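Local coordinates for RagA protein (Porphyromonas gingivalis, PDB 6SLN) that probably imports peptides across the outer membrane as a TonB-dependent receptor whose beta-barrel encloses a plug domain, at residues M432-N443 and D465-M476. Residues are numbered along the deposited sequence; the frame is centred on the assembly and turned at random.
Sequences MRPFSSESHQAN and DITNTRTSSKRM. With C8E ((hydroxyethyloxy)tri(ethyloxy)octane), chain I.
Pro434 lays its ring across the Lys474 side chain at about a right angle, CG lying 3.6 Å from CB of Lys474. Its CD also meets Met476 CG at 4.1 Å. Met476 closes this end of the strand pair through that CG and through its backbone: Met476 N donates to Met432 O at 3.2 Å. Next to it the Arg433 guanidinium is covered on one face by Arg475 CG, centred over the plane, with the two guanidinium planes 68° apart. Arg433 NH2 and Arg475 NH1 are 3.6 Å apart, and salt bridges from Arg433 to Asp482 and from Arg475 to Glu488 probably offset this nearness of like charge.

From Phe435 to Asn443 the strands run antiparallel (169°) in regular register. On the face bearing Phe435 and Thr471, Thr467 OG1 donates to Gln441 OE1 at 2.6 Å, in the carbonyl plane and on a lone pair. The bend at chi2 (65°) of Gln441 turns its amide back toward that hydroxyl.

These strands form a hairpin in the barrel wall, flanked by strands 363-377 and 487-510, and Val171 of plug helix 169-173 touches Gln441 and Thr467 on the inner face. On the outer face a detergent molecule touches Ala442, and Asn468 OD1 accepts from Arg495 of its own chain while its ND2 hydrogen-bonds His440 ND1 of the second RagA subunit, so the hairpin also lies at the interface between barrels.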
ATOM      1  N   MET A 432      11.437  -0.878 -19.990  1.00 43.67           N
ATOM      2  CA  MET A 432      12.023  -0.465 -18.725  1.00 44.36           C
ATOM      3  C   MET A 432      11.005   0.166 -17.785  1.00 41.46           C
ATOM      4  O   MET A 432      11.327   0.423 -16.622  1.00 46.63           O
ATOM      5  CB  MET A 432      13.162   0.518 -18.994  1.00 47.36           C
ATOM      6  CG  MET A 432      14.163   0.015 -20.015  1.00 48.35           C
ATOM      7  SD  MET A 432      15.177  -1.374 -19.403  1.00 46.81           S
ATOM      8  CE  MET A 432      14.479  -2.731 -20.328  1.00 29.22           C
ATOM      9  N   ARG A 433       9.788   0.415 -18.261  1.00 39.74           N
ATOM     10  CA  ARG A 433       8.729   1.048 -17.472  1.00 38.81           C
ATOM     11  C   ARG A 433       7.416   0.289 -17.645  1.00 40.47           C
ATOM     12  O   ARG A 433       6.424   0.823 -18.155  1.00 45.38           O
ATOM     13  CB  ARG A 433       8.571   2.510 -17.879  1.00 33.22           C
ATOM     14  CG  ARG A 433       9.126   3.480 -16.879  1.00 40.09           C
ATOM     15  CD  ARG A 433      10.608   3.330 -16.690  1.00 38.06           C
ATOM     16  NE  ARG A 433      11.204   4.592 -16.294  1.00 42.27           N
ATOM     17  CZ  ARG A 433      12.499   4.743 -16.059  1.00 55.48           C
ATOM     18  NH1 ARG A 433      13.320   3.704 -16.174  1.00 28.05           N
ATOM     19  NH2 ARG A 433      12.967   5.929 -15.690  1.00 68.14           N
ATOM     20  N   PRO A 434       7.386  -0.977 -17.253  1.00 34.56           N
ATOM     21  CA  PRO A 434       6.118  -1.717 -17.271  1.00 37.40           C
ATOM     22  C   PRO A 434       5.106  -1.095 -16.327  1.00 37.37           C
ATOM     23  O   PRO A 434       5.457  -0.480 -15.315  1.00 45.90           O
ATOM     24  CB  PRO A 434       6.515  -3.116 -16.792  1.00 27.18           C
ATOM     25  CG  PRO A 434       7.722  -2.862 -15.938  1.00 41.54           C
ATOM     26  CD  PRO A 434       8.474  -1.769 -16.663  1.00 37.13           C
ATOM     27  N   PHE A 435       3.833  -1.287 -16.664  1.00 30.23           N
ATOM     28  CA  PHE A 435       2.723  -0.763 -15.882  1.00 30.38           C
ATOM     29  C   PHE A 435       1.496  -1.593 -16.196  1.00 38.81           C
ATOM     30  O   PHE A 435       1.150  -1.758 -17.365  1.00 48.59           O
ATOM     31  CB  PHE A 435       2.452   0.710 -16.214  1.00 27.10           C
ATOM     32  CG  PHE A 435       1.220   1.272 -15.552  1.00 35.62           C
ATOM     33  CD1 PHE A 435      -0.041   1.100 -16.120  1.00 39.99           C
ATOM     34  CD2 PHE A 435       1.321   1.994 -14.367  1.00 29.53           C
ATOM     35  CE1 PHE A 435      -1.188   1.629 -15.514  1.00 35.03           C
ATOM     36  CE2 PHE A 435       0.184   2.530 -13.765  1.00 30.06           C
ATOM     37  CZ  PHE A 435      -1.076   2.345 -14.348  1.00 26.52           C
ATOM     38  N   SER A 436       0.832  -2.097 -15.168  1.00 40.20           N
ATOM     39  CA  SER A 436      -0.481  -2.689 -15.345  1.00 35.99           C
ATOM     40  C   SER A 436      -1.421  -2.081 -14.329  1.00 35.73           C
ATOM     41  O   SER A 436      -0.993  -1.477 -13.348  1.00 34.92           O
ATOM     42  CB  SER A 436      -0.484  -4.203 -15.170  1.00 36.92           C
ATOM     43  OG  SER A 436       0.228  -4.574 -14.014  1.00 43.62           O
ATOM     44  N   SER A 437      -2.712  -2.243 -14.594  1.00 31.45           N
ATOM     45  CA  SER A 437      -3.762  -1.859 -13.677  1.00 28.70           C
ATOM     46  C   SER A 437      -4.881  -2.850 -13.902  1.00 36.27           C
ATOM     47  O   SER A 437      -5.330  -3.024 -15.034  1.00 41.45           O
ATOM     48  CB  SER A 437      -4.238  -0.425 -13.920  1.00 45.00           C
ATOM     49  OG  SER A 437      -5.610  -0.256 -13.577  1.00 49.62           O
ATOM     50  N   GLU A 438      -5.296  -3.533 -12.847  1.00 44.54           N
ATOM     51  CA  GLU A 438      -6.491  -4.357 -12.886  1.00 37.03           C
ATOM     52  C   GLU A 438      -7.522  -3.727 -11.962  1.00 42.17           C
ATOM     53  O   GLU A 438      -7.237  -3.453 -10.782  1.00 33.75           O
ATOM     54  CB  GLU A 438      -6.191  -5.801 -12.485  1.00 39.31           C
ATOM     55  CG  GLU A 438      -5.467  -6.569 -13.556  1.00 64.02           C
ATOM     56  CD  GLU A 438      -6.248  -7.779 -14.035  1.00 84.25           C
ATOM     57  OE1 GLU A 438      -5.859  -8.371 -15.078  1.00 93.37           O
ATOM     58  OE2 GLU A 438      -7.238  -8.141 -13.354  1.00 85.40           O
ATOM     59  N   SER A 439      -8.702  -3.473 -12.511  1.00 41.16           N
ATOM     60  CA  SER A 439      -9.825  -2.957 -11.756  1.00 39.34           C
ATOM     61  C   SER A 439     -10.893  -4.028 -11.668  1.00 44.17           C
ATOM     62  O   SER A 439     -11.273  -4.623 -12.688  1.00 40.67           O
ATOM     63  CB  SER A 439     -10.402  -1.695 -12.397  1.00 46.01           C
ATOM     64  OG  SER A 439      -9.836  -0.534 -11.823  1.00 50.79           O
ATOM     65  N   HIS A 440     -11.382  -4.262 -10.456  1.00 37.82           N
ATOM     66  CA  HIS A 440     -12.499  -5.169 -10.244  1.00 43.70           C
ATOM     67  C   HIS A 440     -13.711  -4.295  -9.931  1.00 45.49           C
ATOM     68  O   HIS A 440     -13.836  -3.758  -8.822  1.00 49.14           O
ATOM     69  CB  HIS A 440     -12.172  -6.188  -9.152  1.00 48.83           C
ATOM     70  CG  HIS A 440     -11.026  -7.091  -9.507  1.00 47.22           C
ATOM     71  ND1 HIS A 440     -10.082  -7.499  -8.589  1.00 41.92           N
ATOM     72  CD2 HIS A 440     -10.652  -7.631 -10.696  1.00 42.78           C
ATOM     73  CE1 HIS A 440      -9.189  -8.263  -9.192  1.00 42.63           C
ATOM     74  NE2 HIS A 440      -9.512  -8.357 -10.469  1.00 44.15           N
ATOM     75  N   GLN A 441     -14.583  -4.147 -10.933  1.00 28.74           N
ATOM     76  CA  GLN A 441     -15.808  -3.371 -10.842  1.00 39.07           C
ATOM     77  C   GLN A 441     -16.978  -4.293 -10.545  1.00 49.67           C
ATOM     78  O   GLN A 441     -17.173  -5.294 -11.241  1.00 56.65           O
ATOM     79  CB  GLN A 441     -16.075  -2.605 -12.143  1.00 35.31           C
ATOM     80  CG  GLN A 441     -17.204  -1.594 -12.044  1.00 30.88           C
ATOM     81  CD  GLN A 441     -16.857  -0.466 -11.080  1.00 38.18           C
ATOM     82  OE1 GLN A 441     -15.671  -0.151 -10.878  1.00 33.96           O
ATOM     83  NE2 GLN A 441     -17.884   0.145 -10.473  1.00 35.25           N
ATOM     84  N   ALA A 442     -17.754  -3.948  -9.523  1.00 44.37           N
ATOM     85  CA  ALA A 442     -19.029  -4.594  -9.268  1.00 42.42           C
ATOM     86  C   ALA A 442     -20.063  -3.527  -8.980  1.00 46.48           C
ATOM     87  O   ALA A 442     -19.786  -2.545  -8.284  1.00 49.73           O
ATOM     88  CB  ALA A 442     -18.971  -5.548  -8.101  1.00 44.06           C
ATOM     89  N   ASN A 443     -21.254  -3.733  -9.524  1.00 42.86           N
ATOM     90  CA  ASN A 443     -22.360  -2.795  -9.411  1.00 35.33           C
ATOM     91  C   ASN A 443     -23.584  -3.622  -9.064  1.00 39.95           C
ATOM     92  O   ASN A 443     -24.037  -4.435  -9.877  1.00 37.03           O
ATOM     93  CB  ASN A 443     -22.545  -2.009 -10.714  1.00 35.53           C
ATOM     94  CG  ASN A 443     -21.228  -1.447 -11.262  1.00 41.90           C
ATOM     95  OD1 ASN A 443     -20.566  -0.613 -10.621  1.00 40.61           O
ATOM     96  ND2 ASN A 443     -20.853  -1.890 -12.455  1.00 40.39           N
ATOM     97  N   ASP A 465     -21.848   0.534  -5.970  1.00 36.93           N
ATOM     98  CA  ASP A 465     -20.871   0.332  -7.022  1.00 29.96           C
ATOM     99  C   ASP A 465     -19.509   0.310  -6.358  1.00 39.77           C
ATOM    100  O   ASP A 465     -19.144   1.260  -5.654  1.00 41.56           O
ATOM    101  CB  ASP A 465     -20.940   1.444  -8.069  1.00 37.39           C
ATOM    102  CG  ASP A 465     -22.132   1.299  -8.976  1.00 45.39           C
ATOM    103  OD1 ASP A 465     -23.019   0.480  -8.656  1.00 52.76           O
ATOM    104  OD2 ASP A 465     -22.186   1.991 -10.003  1.00 48.07           O
ATOM    105  N   ILE A 466     -18.761  -0.763  -6.571  1.00 39.56           N
ATOM    106  CA  ILE A 466     -17.485  -0.944  -5.900  1.00 43.31           C
ATOM    107  C   ILE A 466     -16.391  -1.026  -6.953  1.00 41.36           C
ATOM    108  O   ILE A 466     -16.518  -1.755  -7.944  1.00 47.13           O
ATOM    109  CB  ILE A 466     -17.498  -2.187  -4.992  1.00 45.81           C
ATOM    110  CG1 ILE A 466     -18.627  -2.061  -3.968  1.00 48.14           C
ATOM    111  CG2 ILE A 466     -16.161  -2.354  -4.283  1.00 38.34           C
ATOM    112  CD1 ILE A 466     -18.665  -3.209  -2.959  1.00 48.97           C
ATOM    113  N   THR A 467     -15.335  -0.254  -6.750  1.00 28.04           N
ATOM    114  CA  THR A 467     -14.152  -0.321  -7.585  1.00 28.11           C
ATOM    115  C   THR A 467     -12.973  -0.627  -6.681  1.00 34.06           C
ATOM    116  O   THR A 467     -12.761   0.074  -5.680  1.00 38.90           O
ATOM    117  CB  THR A 467     -13.899   0.994  -8.345  1.00 31.40           C
ATOM    118  OG1 THR A 467     -15.112   1.463  -8.956  1.00 34.25           O
ATOM    119  CG2 THR A 467     -12.836   0.781  -9.404  1.00 27.48           C
ATOM    120  N   ASN A 468     -12.231  -1.683  -7.017  1.00 36.97           N
ATOM    121  CA  ASN A 468     -10.933  -1.967  -6.413  1.00 39.12           C
ATOM    122  C   ASN A 468      -9.918  -2.119  -7.532  1.00 39.61           C
ATOM    123  O   ASN A 468     -10.081  -2.969  -8.419  1.00 27.65           O
ATOM    124  CB  ASN A 468     -10.947  -3.237  -5.564  1.00 36.90           C
ATOM    125  CG  ASN A 468     -11.652  -3.055  -4.253  1.00 34.50           C
ATOM    126  OD1 ASN A 468     -11.150  -2.377  -3.351  1.00 36.48           O
ATOM    127  ND2 ASN A 468     -12.825  -3.673  -4.130  1.00 29.32           N
ATOM    128  N   THR A 469      -8.865  -1.318  -7.472  1.00 33.99           N
ATOM    129  CA  THR A 469      -7.887  -1.248  -8.534  1.00 28.98           C
ATOM    130  C   THR A 469      -6.503  -1.411  -7.944  1.00 31.28           C
ATOM    131  O   THR A 469      -6.161  -0.763  -6.949  1.00 42.77           O
ATOM    132  CB  THR A 469      -7.989   0.080  -9.271  1.00 32.90           C
ATOM    133  OG1 THR A 469      -9.360   0.301  -9.616  1.00 41.78           O
ATOM    134  CG2 THR A 469      -7.115   0.066 -10.524  1.00 26.40           C
ATOM    135  N   ARG A 470      -5.722  -2.279  -8.553  1.00 29.07           N
ATOM    136  CA  ARG A 470      -4.312  -2.412  -8.241  1.00 38.17           C
ATOM    137  C   ARG A 470      -3.522  -1.959  -9.458  1.00 40.53           C
ATOM    138  O   ARG A 470      -3.784  -2.399 -10.587  1.00 34.23           O
ATOM    139  CB  ARG A 470      -3.964  -3.856  -7.866  1.00 35.19           C
ATOM    140  CG  ARG A 470      -4.499  -4.253  -6.482  1.00 25.57           C
ATOM    141  CD  ARG A 470      -3.658  -3.619  -5.399  1.00 25.27           C
ATOM    142  NE  ARG A 470      -2.428  -4.367  -5.164  1.00 26.51           N
ATOM    143  CZ  ARG A 470      -1.251  -4.070  -5.723  1.00 36.12           C
ATOM    144  NH1 ARG A 470      -1.143  -3.033  -6.546  1.00 35.76           N
ATOM    145  NH2 ARG A 470      -0.172  -4.798  -5.454  1.00 29.14           N
ATOM    146  N   THR A 471      -2.593  -1.051  -9.243  1.00 38.14           N
ATOM    147  CA  THR A 471      -1.671  -0.678 -10.292  1.00 33.47           C
ATOM    148  C   THR A 471      -0.281  -1.031  -9.820  1.00 37.14           C
ATOM    149  O   THR A 471       0.005  -1.050  -8.614  1.00 40.04           O
ATOM    150  CB  THR A 471      -1.748   0.802 -10.650  1.00 25.73           C
ATOM    151  OG1 THR A 471      -1.338   1.589  -9.523  1.00 33.76           O
ATOM    152  CG2 THR A 471      -3.147   1.139 -11.020  1.00 25.92           C
ATOM    153  N   SER A 472       0.565  -1.334 -10.794  1.00 36.64           N
ATOM    154  CA  SER A 472       1.902  -1.824 -10.545  1.00 33.36           C
ATOM    155  C   SER A 472       2.814  -1.140 -11.534  1.00 33.79           C
ATOM    156  O   SER A 472       2.498  -1.071 -12.724  1.00 44.51           O
ATOM    157  CB  SER A 472       1.974  -3.344 -10.704  1.00 29.76           C
ATOM    158  OG  SER A 472       3.256  -3.772 -10.320  1.00 32.91           O
ATOM    159  N   SER A 473       3.933  -0.638 -11.048  1.00 36.55           N
ATOM    160  CA  SER A 473       4.822   0.139 -11.888  1.00 40.57           C
ATOM    161  C   SER A 473       6.258  -0.153 -11.477  1.00 40.22           C
ATOM    162  O   SER A 473       6.564  -0.248 -10.283  1.00 40.01           O
ATOM    163  CB  SER A 473       4.486   1.637 -11.784  1.00 44.31           C
ATOM    164  OG  SER A 473       5.647   2.438 -11.912  1.00 54.38           O
ATOM    165  N   LYS A 474       7.137  -0.300 -12.468  1.00 42.25           N
ATOM    166  CA  LYS A 474       8.518  -0.665 -12.198  1.00 44.09           C
ATOM    167  C   LYS A 474       9.471   0.231 -12.971  1.00 45.87           C
ATOM    168  O   LYS A 474       9.167   0.686 -14.078  1.00 49.10           O
ATOM    169  CB  LYS A 474       8.792  -2.141 -12.560  1.00 49.35           C
ATOM    170  CG  LYS A 474       8.305  -3.134 -11.510  1.00 45.22           C
ATOM    171  CD  LYS A 474       8.829  -4.516 -11.785  1.00 43.07           C
ATOM    172  CE  LYS A 474       7.700  -5.508 -11.783  1.00 47.01           C
ATOM    173  NZ  LYS A 474       8.207  -6.880 -11.551  1.00 48.40           N
ATOM    174  N   ARG A 475      10.625   0.479 -12.362  1.00 42.85           N
ATOM    175  CA  ARG A 475      11.811   1.013 -13.033  1.00 44.68           C
ATOM    176  C   ARG A 475      12.841  -0.117 -13.054  1.00 36.17           C
ATOM    177  O   ARG A 475      13.447  -0.427 -12.024  1.00 38.39           O
ATOM    178  CB  ARG A 475      12.342   2.242 -12.302  1.00 46.89           C
ATOM    179  CG  ARG A 475      12.655   3.390 -13.199  1.00 46.71           C
ATOM    180  CD  ARG A 475      13.240   4.638 -12.486  1.00 64.44           C
ATOM    181  NE  ARG A 475      12.364   5.220 -11.460  1.00 74.68           N
ATOM    182  CZ  ARG A 475      11.182   5.802 -11.674  1.00 78.31           C
ATOM    183  NH1 ARG A 475      10.676   5.905 -12.897  1.00 75.92           N
ATOM    184  NH2 ARG A 475      10.494   6.278 -10.639  1.00 81.13           N
ATOM    185  N   MET A 476      13.045  -0.725 -14.222  1.00 29.33           N
ATOM    186  CA  MET A 476      13.828  -1.962 -14.320  1.00 35.59           C
ATOM    187  C   MET A 476      15.302  -1.733 -13.977  1.00 36.96           C
ATOM    188  O   MET A 476      15.921  -0.795 -14.489  1.00 28.03           O
ATOM    189  CB  MET A 476      13.699  -2.549 -15.726  1.00 35.80           C
ATOM    190  CG  MET A 476      12.280  -3.042 -16.049  1.00 45.42           C
ATOM    191  SD  MET A 476      11.611  -4.137 -14.766  1.00 50.33           S
ATOM    192  CE  MET A 476      12.889  -5.379 -14.794  1.00 49.90           C
TER
HETATM  193  C1  C8E I1103     -15.211 -13.009 -21.679  1.00 45.72           C
HETATM  194  C2  C8E I1103     -15.593 -13.697 -20.366  1.00 44.96           C
HETATM  195  C3  C8E I1103     -16.472 -12.831 -19.456  1.00 41.08           C
HETATM  196  C4  C8E I1103     -16.111 -12.990 -17.969  1.00 42.67           C
HETATM  197  C5  C8E I1103     -16.378 -11.711 -17.163  1.00 46.41           C
HETATM  198  C6  C8E I1103     -16.899 -11.927 -15.737  1.00 44.94           C
HETATM  199  C7  C8E I1103     -16.885 -10.621 -14.929  1.00 52.80           C
HETATM  200  C8  C8E I1103     -16.593 -10.865 -13.441  1.00 60.16           C
HETATM  201  O9  C8E I1103     -16.043  -9.715 -12.815  1.00 64.10           O
HETATM  202  C10 C8E I1103     -16.657  -9.352 -11.588  1.00 62.56           C
HETATM  203  C11 C8E I1103     -15.700  -8.516 -10.726  1.00 63.68           C
HETATM  204  O12 C8E I1103     -16.228  -8.247  -9.432  1.00 68.35           O
HETATM  205  C13 C8E I1103     -15.264  -7.886  -8.447  1.00 74.82           C
HETATM  206  C14 C8E I1103     -15.887  -6.893  -7.451  1.00 80.94           C
HETATM  207  O15 C8E I1103     -15.235  -6.754  -6.198  1.00 82.44           O
HETATM  208  C16 C8E I1103     -16.052  -7.179  -5.113  1.00 86.35           C
HETATM  209  C17 C8E I1103     -17.515  -6.693  -5.184  1.00 83.56           C
HETATM  210  O18 C8E I1103     -18.388  -7.373  -4.277  1.00 74.65           O
HETATM  211  C19 C8E I1103     -19.668  -6.777  -4.120  1.00 64.39           C
HETATM  212  C20 C8E I1103     -20.362  -7.288  -2.852  1.00 62.89           C
HETATM  213  O21 C8E I1103     -21.731  -6.924  -2.759  1.00 58.91           O